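Local structure of proline dehydrogenase (Bradyrhizobium japonicum USDA 110, 3HAZ) at residues E357-D361 with S516-E520; F617-Y621 with A968-L974. The protein probably oxidises proline to glutamate in two steps, pairing an FAD-dependent proline dehydrogenase with an NAD-dependent aldehyde dehydrogenase in one chain. All blocks are in the same frame, centred on the assembly; numbering follows the deposited sequence.

Contact 1. Residues E357-D361 with S516-E520; sequences ERGLD and SRGVE. With GOL (glycerol), chain L.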
ATOM      1  N   GLU A 357     -23.034 -25.926  -1.110  1.00 13.45           N
ATOM      2  CA  GLU A 357     -24.367 -25.804  -1.688  1.00 21.16           C
ATOM      3  C   GLU A 357     -25.442 -26.050  -0.636  1.00 22.12           C
ATOM      4  O   GLU A 357     -26.464 -25.375  -0.613  1.00 19.99           O
ATOM      5  CB  GLU A 357     -24.548 -26.810  -2.831  1.00 20.18           C
ATOM      6  CG  GLU A 357     -23.748 -26.506  -4.085  1.00 21.57           C
ATOM      7  CD  GLU A 357     -23.852 -27.624  -5.119  1.00 28.90           C
ATOM      8  OE1 GLU A 357     -24.042 -28.794  -4.720  1.00 23.74           O
ATOM      9  OE2 GLU A 357     -23.743 -27.335  -6.329  1.00 28.76           O
ATOM     10  N   ARG A 358     -25.198 -27.029   0.228  1.00 21.30           N
ATOM     11  CA  ARG A 358     -26.198 -27.475   1.196  1.00 18.27           C
ATOM     12  C   ARG A 358     -26.159 -26.678   2.491  1.00 18.71           C
ATOM     13  O   ARG A 358     -26.921 -26.954   3.418  1.00 24.14           O
ATOM     14  CB  ARG A 358     -26.015 -28.967   1.484  1.00 16.56           C
ATOM     15  CG  ARG A 358     -26.405 -29.854   0.294  1.00 20.45           C
ATOM     16  CD  ARG A 358     -25.846 -31.268   0.406  1.00 24.83           C
ATOM     17  NE  ARG A 358     -25.972 -31.993  -0.859  1.00 26.34           N
ATOM     18  CZ  ARG A 358     -25.807 -33.307  -0.993  1.00 27.85           C
ATOM     19  NH1 ARG A 358     -25.504 -34.051   0.064  1.00 19.24           N
ATOM     20  NH2 ARG A 358     -25.943 -33.879  -2.186  1.00 22.07           N
ATOM     21  N   GLY A 359     -25.268 -25.693   2.549  1.00 19.56           N
ATOM     22  CA  GLY A 359     -25.139 -24.838   3.720  1.00 21.43           C
ATOM     23  C   GLY A 359     -24.957 -25.623   5.003  1.00 23.61           C
ATOM     24  O   GLY A 359     -25.633 -25.362   5.999  1.00 20.94           O
ATOM     25  N   LEU A 360     -24.056 -26.603   4.976  1.00 25.45           N
ATOM     26  CA  LEU A 360     -23.816 -27.458   6.136  1.00 21.40           C
ATOM     27  C   LEU A 360     -22.985 -26.730   7.182  1.00 21.30           C
ATOM     28  O   LEU A 360     -22.372 -25.701   6.890  1.00 24.05           O
ATOM     29  CB  LEU A 360     -23.110 -28.756   5.715  1.00 16.40           C
ATOM     30  CG  LEU A 360     -23.872 -29.590   4.689  1.00 19.11           C
ATOM     31  CD1 LEU A 360     -23.264 -30.984   4.574  1.00 20.25           C
ATOM     32  CD2 LEU A 360     -25.354 -29.674   5.069  1.00 21.46           C
ATOM     33  N   ASP A 361     -22.947 -27.265   8.398  1.00 21.26           N
ATOM     34  CA  ASP A 361     -22.186 -26.610   9.462  1.00 27.33           C
ATOM     35  C   ASP A 361     -20.685 -26.905   9.390  1.00 31.74           C
ATOM     36  O   ASP A 361     -19.921 -26.477  10.251  1.00 33.36           O
ATOM     37  CB  ASP A 361     -22.762 -26.927  10.850  1.00 33.92           C
ATOM     38  CG  ASP A 361     -22.571 -28.376  11.259  1.00 45.25           C
ATOM     39  OD1 ASP A 361     -21.783 -29.094  10.609  1.00 48.12           O
ATOM     40  OD2 ASP A 361     -23.214 -28.796  12.246  1.00 50.23           O
ATOM     41  N   SER A 516     -27.551 -18.779   4.764  1.00 23.46           N
ATOM     42  CA  SER A 516     -28.565 -19.519   5.510  1.00 23.18           C
ATOM     43  C   SER A 516     -28.068 -20.936   5.790  1.00 26.15           C
ATOM     44  O   SER A 516     -27.176 -21.434   5.101  1.00 23.20           O
ATOM     45  CB  SER A 516     -29.883 -19.557   4.736  1.00 23.91           C
ATOM     46  OG  SER A 516     -29.670 -19.897   3.379  1.00 22.18           O
ATOM     47  N   ARG A 517     -28.643 -21.583   6.796  1.00 24.68           N
ATOM     48  CA  ARG A 517     -28.239 -22.938   7.162  1.00 24.48           C
ATOM     49  C   ARG A 517     -29.095 -23.994   6.484  1.00 22.96           C
ATOM     50  O   ARG A 517     -30.305 -23.825   6.339  1.00 22.74           O
ATOM     51  CB  ARG A 517     -28.320 -23.137   8.674  1.00 27.34           C
ATOM     52  CG  ARG A 517     -27.232 -22.435   9.464  1.00 40.07           C
ATOM     53  CD  ARG A 517     -27.323 -22.842  10.929  1.00 56.83           C
ATOM     54  NE  ARG A 517     -27.489 -24.289  11.069  1.00 68.01           N
ATOM     55  CZ  ARG A 517     -28.050 -24.885  12.118  1.00 74.22           C
ATOM     56  NH1 ARG A 517     -28.154 -26.209  12.151  1.00 77.73           N
ATOM     57  NH2 ARG A 517     -28.512 -24.163  13.131  1.00 72.95           N
ATOM     58  N   GLY A 518     -28.457 -25.093   6.083  1.00 19.17           N
ATOM     59  CA  GLY A 518     -29.157 -26.227   5.508  1.00 20.40           C
ATOM     60  C   GLY A 518     -29.047 -27.445   6.407  1.00 26.65           C
ATOM     61  O   GLY A 518     -28.660 -27.332   7.567  1.00 27.96           O
ATOM     62  N   VAL A 519     -29.379 -28.611   5.864  1.00 18.19           N
ATOM     63  CA  VAL A 519     -29.356 -29.854   6.621  1.00 17.53           C
ATOM     64  C   VAL A 519     -28.827 -30.959   5.718  1.00 23.32           C
ATOM     65  O   VAL A 519     -29.197 -31.027   4.547  1.00 26.22           O
ATOM     66  CB  VAL A 519     -30.781 -30.230   7.120  1.00 19.60           C
ATOM     67  CG1 VAL A 519     -30.773 -31.559   7.862  1.00 20.14           C
ATOM     68  CG2 VAL A 519     -31.353 -29.113   8.009  1.00 21.79           C
ATOM     69  N   GLU A 520     -27.953 -31.809   6.251  1.00 18.45           N
ATOM     70  CA  GLU A 520     -27.487 -32.979   5.513  1.00 18.89           C
ATOM     71  C   GLU A 520     -28.417 -34.162   5.762  1.00 24.32           C
ATOM     72  O   GLU A 520     -28.420 -34.741   6.854  1.00 24.12           O
ATOM     73  CB  GLU A 520     -26.050 -33.344   5.893  1.00 22.61           C
ATOM     74  CG  GLU A 520     -25.523 -34.586   5.172  1.00 26.86           C
ATOM     75  CD  GLU A 520     -25.754 -34.529   3.668  1.00 26.91           C
ATOM     76  OE1 GLU A 520     -25.078 -33.720   2.998  1.00 24.73           O
ATOM     77  OE2 GLU A 520     -26.609 -35.294   3.155  1.00 19.23           O
TER
HETATM   78  C1  GOL L1007     -23.472 -31.425   9.593  1.00 40.35           C
HETATM   79  O1  GOL L1007     -22.348 -31.086   8.815  1.00 41.64           O
HETATM   80  C2  GOL L1007     -24.719 -30.894   8.897  1.00 34.61           C
HETATM   81  O2  GOL L1007     -24.845 -29.515   9.166  1.00 35.06           O
HETATM   82  C3  GOL L1007     -25.939 -31.642   9.422  1.00 26.53           C
HETATM   83  O3  GOL L1007     -27.089 -31.181   8.752  1.00 25.68           O
HETATM   84  O   HOH W   1     -29.519 -28.287   3.018  1.00 25.65           O

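Contact 2. Residues F617-Y621 with A968-L974; sequences FCRYY and AGGPHYL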
ATOM      1  N   PHE A 617     -32.917 -13.793   0.749  1.00 19.98           N
ATOM      2  CA  PHE A 617     -33.457 -12.565   0.175  1.00 23.04           C
ATOM      3  C   PHE A 617     -33.309 -11.407   1.166  1.00 24.41           C
ATOM      4  O   PHE A 617     -32.867 -10.321   0.803  1.00 19.48           O
ATOM      5  CB  PHE A 617     -34.928 -12.720  -0.200  1.00 18.85           C
ATOM      6  CG  PHE A 617     -35.158 -13.189  -1.613  1.00 22.37           C
ATOM      7  CD1 PHE A 617     -35.989 -14.270  -1.868  1.00 17.47           C
ATOM      8  CD2 PHE A 617     -34.560 -12.544  -2.679  1.00 16.69           C
ATOM      9  CE1 PHE A 617     -36.210 -14.702  -3.160  1.00 26.26           C
ATOM     10  CE2 PHE A 617     -34.771 -12.974  -3.970  1.00 22.75           C
ATOM     11  CZ  PHE A 617     -35.599 -14.051  -4.213  1.00 29.63           C
ATOM     12  N   CYS A 618     -33.681 -11.653   2.420  1.00 24.60           N
ATOM     13  CA  CYS A 618     -33.625 -10.621   3.451  1.00 25.87           C
ATOM     14  C   CYS A 618     -32.205 -10.094   3.659  1.00 27.06           C
ATOM     15  O   CYS A 618     -31.980  -8.881   3.706  1.00 25.18           O
ATOM     16  CB  CYS A 618     -34.187 -11.147   4.774  1.00 22.95           C
ATOM     17  SG  CYS A 618     -35.949 -11.553   4.741  1.00 25.54           S
ATOM     18  N   ARG A 619     -31.246 -11.005   3.786  1.00 21.28           N
ATOM     19  CA  ARG A 619     -29.871 -10.603   4.066  1.00 22.23           C
ATOM     20  C   ARG A 619     -29.227  -9.932   2.860  1.00 17.57           C
ATOM     21  O   ARG A 619     -28.493  -8.965   3.000  1.00 25.74           O
ATOM     22  CB  ARG A 619     -29.037 -11.796   4.537  1.00 21.42           C
ATOM     23  CG  ARG A 619     -29.548 -12.429   5.822  1.00 22.91           C
ATOM     24  CD  ARG A 619     -28.485 -13.262   6.521  1.00 21.98           C
ATOM     25  NE  ARG A 619     -29.010 -13.845   7.754  1.00 25.87           N
ATOM     26  CZ  ARG A 619     -29.512 -15.072   7.844  1.00 32.01           C
ATOM     27  NH1 ARG A 619     -29.542 -15.856   6.773  1.00 32.11           N
ATOM     28  NH2 ARG A 619     -29.981 -15.516   9.003  1.00 27.45           N
ATOM     29  N   TYR A 620     -29.521 -10.442   1.671  1.00 21.15           N
ATOM     30  CA  TYR A 620     -28.960  -9.887   0.450  1.00 17.14           C
ATOM     31  C   TYR A 620     -29.521  -8.497   0.133  1.00 25.16           C
ATOM     32  O   TYR A 620     -28.768  -7.569  -0.168  1.00 21.85           O
ATOM     33  CB  TYR A 620     -29.187 -10.833  -0.733  1.00 23.23           C
ATOM     34  CG  TYR A 620     -28.660 -10.272  -2.034  1.00 19.65           C
ATOM     35  CD1 TYR A 620     -27.293 -10.220  -2.290  1.00 19.49           C
ATOM     36  CD2 TYR A 620     -29.525  -9.771  -2.993  1.00 16.24           C
ATOM     37  CE1 TYR A 620     -26.807  -9.695  -3.485  1.00 16.50           C
ATOM     38  CE2 TYR A 620     -29.050  -9.243  -4.182  1.00 19.76           C
ATOM     39  CZ  TYR A 620     -27.693  -9.207  -4.421  1.00 17.62           C
ATOM     40  OH  TYR A 620     -27.237  -8.676  -5.603  1.00 25.43           O
ATOM     41  N   TYR A 621     -30.841  -8.346   0.198  1.00 20.49           N
ATOM     42  CA  TYR A 621     -31.416  -7.020  -0.002  1.00 24.25           C
ATOM     43  C   TYR A 621     -30.982  -6.052   1.104  1.00 23.96           C
ATOM     44  O   TYR A 621     -30.804  -4.853   0.862  1.00 21.93           O
ATOM     45  CB  TYR A 621     -32.944  -7.077  -0.139  1.00 20.06           C
ATOM     46  CG  TYR A 621     -33.391  -7.786  -1.398  1.00 22.56           C
ATOM     47  CD1 TYR A 621     -32.617  -7.737  -2.553  1.00 16.51           C
ATOM     48  CD2 TYR A 621     -34.588  -8.494  -1.436  1.00 17.73           C
ATOM     49  CE1 TYR A 621     -33.012  -8.392  -3.709  1.00 18.25           C
ATOM     50  CE2 TYR A 621     -34.994  -9.146  -2.589  1.00 22.10           C
ATOM     51  CZ  TYR A 621     -34.200  -9.093  -3.721  1.00 17.96           C
ATOM     52  OH  TYR A 621     -34.595  -9.739  -4.872  1.00 17.21           O
ATOM     53  N   ALA A 968     -34.486 -10.413  -9.875  1.00 21.07           N
ATOM     54  CA  ALA A 968     -34.554 -10.640  -8.435  1.00 20.99           C
ATOM     55  C   ALA A 968     -33.261 -11.290  -7.939  1.00 25.89           C
ATOM     56  O   ALA A 968     -32.663 -12.115  -8.635  1.00 20.01           O
ATOM     57  CB  ALA A 968     -35.752 -11.532  -8.103  1.00 21.44           C
ATOM     58  N   GLY A 969     -32.831 -10.911  -6.741  1.00 24.69           N
ATOM     59  CA  GLY A 969     -31.645 -11.486  -6.128  1.00 18.13           C
ATOM     60  C   GLY A 969     -30.360 -11.126  -6.852  1.00 25.32           C
ATOM     61  O   GLY A 969     -29.374 -11.864  -6.786  1.00 21.54           O
ATOM     62  N   GLY A 970     -30.380  -9.997  -7.557  1.00 21.39           N
ATOM     63  CA  GLY A 970     -29.202  -9.490  -8.241  1.00 17.78           C
ATOM     64  C   GLY A 970     -28.979  -8.015  -7.927  1.00 24.61           C
ATOM     65  O   GLY A 970     -29.809  -7.379  -7.274  1.00 17.96           O
ATOM     66  N   PRO A 971     -27.861  -7.456  -8.400  1.00 22.00           N
ATOM     67  CA  PRO A 971     -27.437  -6.109  -8.003  1.00 23.06           C
ATOM     68  C   PRO A 971     -28.206  -4.969  -8.670  1.00 24.93           C
ATOM     69  O   PRO A 971     -27.966  -3.817  -8.317  1.00 22.25           O
ATOM     70  CB  PRO A 971     -25.964  -6.064  -8.427  1.00 24.45           C
ATOM     71  CG  PRO A 971     -25.861  -7.039  -9.553  1.00 19.85           C
ATOM     72  CD  PRO A 971     -26.893  -8.114  -9.292  1.00 20.19           C
ATOM     73  N   HIS A 972     -29.111  -5.270  -9.596  1.00 20.45           N
ATOM     74  CA  HIS A 972     -29.848  -4.209 -10.284  1.00 25.09           C
ATOM     75  C   HIS A 972     -31.304  -4.115  -9.843  1.00 21.22           C
ATOM     76  O   HIS A 972     -32.079  -3.352 -10.413  1.00 26.00           O
ATOM     77  CB  HIS A 972     -29.784  -4.401 -11.802  1.00 24.41           C
ATOM     78  CG  HIS A 972     -28.391  -4.427 -12.340  1.00 36.84           C
ATOM     79  ND1 HIS A 972     -27.657  -3.281 -12.551  1.00 38.36           N
ATOM     80  CD2 HIS A 972     -27.593  -5.460 -12.697  1.00 38.24           C
ATOM     81  CE1 HIS A 972     -26.464  -3.607 -13.018  1.00 46.17           C
ATOM     82  NE2 HIS A 972     -26.400  -4.923 -13.115  1.00 44.19           N
ATOM     83  N   TYR A 973     -31.665  -4.882  -8.821  1.00 20.27           N
ATOM     84  CA  TYR A 973     -33.064  -5.011  -8.408  1.00 23.60           C
ATOM     85  C   TYR A 973     -33.599  -3.823  -7.604  1.00 19.94           C
ATOM     86  O   TYR A 973     -34.644  -3.257  -7.938  1.00 19.16           O
ATOM     87  CB  TYR A 973     -33.231  -6.290  -7.593  1.00 18.73           C
ATOM     88  CG  TYR A 973     -34.650  -6.798  -7.454  1.00 22.75           C
ATOM     89  CD1 TYR A 973     -35.373  -7.222  -8.566  1.00 18.08           C
ATOM     90  CD2 TYR A 973     -35.249  -6.900  -6.202  1.00 21.86           C
ATOM     91  CE1 TYR A 973     -36.665  -7.714  -8.436  1.00 21.41           C
ATOM     92  CE2 TYR A 973     -36.536  -7.389  -6.061  1.00 22.39           C
ATOM     93  CZ  TYR A 973     -37.238  -7.794  -7.180  1.00 25.67           C
ATOM     94  OH  TYR A 973     -38.512  -8.280  -7.033  1.00 24.76           O
ATOM     95  N   LEU A 974     -32.890  -3.461  -6.538  1.00 17.17           N
ATOM     96  CA  LEU A 974     -33.391  -2.471  -5.589  1.00 17.63           C
ATOM     97  C   LEU A 974     -33.616  -1.093  -6.206  1.00 23.85           C
ATOM     98  O   LEU A 974     -34.590  -0.413  -5.880  1.00 26.81           O
ATOM     99  CB  LEU A 974     -32.466  -2.366  -4.371  1.00 19.24           C
ATOM    100  CG  LEU A 974     -32.444  -3.603  -3.462  1.00 24.41           C
ATOM    101  CD1 LEU A 974     -31.657  -3.346  -2.185  1.00 17.17           C
ATOM    102  CD2 LEU A 974     -33.856  -4.060  -3.132  1.00 28.73           C
TER

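Contact 1. Residues E357-D361 with S516-E520
Gly-359 and Gly-518 bring the two loops together backbone to backbone, their CA atoms 4.6 Å apart, with Gly-518 N donating to Gly-359 O over 2.8 Å; the bond is nearly straight at the hydrogen, but the donor stands above the carbonyl plane. Gly-518 CA also makes a CA-H...O contact with Arg-358 O, an approach that glycine, lacking a side chain, permits. One water adds a second link, donating to Arg-358 O and accepting from Val-519 N. Gly-359, at positive phi, ends helix 348-357 in a Schellman motif, so the segment 516-520 docks on the C-terminal end of a helix of the proline dehydrogenase barrel. From that end the extended Arg-358 side chain reaches Glu-520, whose chain bends at chi2 (50°) to present OE1. The salt bridge from Arg-358 NH1 to Glu-520 OE1 is 3.0 Å long; the oxygen uses its syn lone pair and lies in the guanidinium plane, while the carboxylate is turned 52° from it. NH1 is shared with Asp-285, and Glu-520 OE2 accepts from the backbone N of Gly-522. A methionine in place of Arg-358 would probably leave the carboxylates of Glu-520 and Asp-285 close together without the cation between them. Alongside the salt bridge, Leu-360 lays CD2 against Glu-520 N at 3.6 Å and CD1 near OE1. A glycerol, probably from the crystallisation liquor, spans the loops: its O3 accepts from Glu-520 N at 2.7 Å, its O2 accepts from Asp-361 N, and its O1 donates to Asp-361 OD1.

Contact 2. Residues F617-Y621 with A968-L974
Neighbouring tyrosines of helix 604-629 take different first torsions, Tyr-620 with CG anti to the backbone N (chi1 178°) and Tyr-621 with CG anti to the carbonyl carbon (chi1 -67°), and both hydroxyls thereby arrive at the loop 968-974. Tyr-621 OH accepts a hydrogen bond from Gly-969 N over 2.8 Å, somewhat bent. The same ring lies nearly parallel to that of Tyr-973, planes 14° apart, but the two are displaced along their planes, with little of one face over the other; Tyr-621 CZ rests 3.5 Å from Tyr-973 CD2. Leu-974 adds CD2 against Tyr-621 CD1 at 3.9 Å. Tyr-620 meets the loop at its ring edge, with OH 3.0 Å from Gly-970 C, just before Pro-971 in the type I turn 970-973. Phe-617 turns its edge to Gly-969 N, CE2 standing 4.0 Å away. Ala-968 CA lies over one face of the Tyr-973 ring, toward its rim. This loop leads into strand 978-986, and the side chain of Ala-968 is about 6 Å from both the bound NAD and the side chain of Glu-760, a predicted active-site residue of the aldehyde dehydrogenase part. Helix 664-675 packs against Tyr-621, Tyr-973 and Leu-974. Within this largely aromatic, buried interface, one phenol oxygen meets the hydrogen-bonding need of a buried backbone N-H and ties the loop beside the NAD site to the helix.

In the fold
Contact 2 is mostly buried, whereas contact 1 is only partly so, with glycerol and water reaching between its loops. Their chemistry follows: contact 1 relies on a backbone hydrogen bond, a salt bridge and bridging water and glycerol, contact 2 on aromatic rings with a single hydrogen bond. Contact 1 fastens the end of a proline dehydrogenase helix to the loop before helix 524-536; contact 2 joins two elements of the aldehyde dehydrogenase part. Their centres are 21 Å apart, yet they touch where Ser-516 packs on Arg-619. Helix 604-629 serves both, since Arg-612 and Asp-616 bond to Ser-516; Glu-586 of helix 571-587 holds both Arg-517 N and Arg-619.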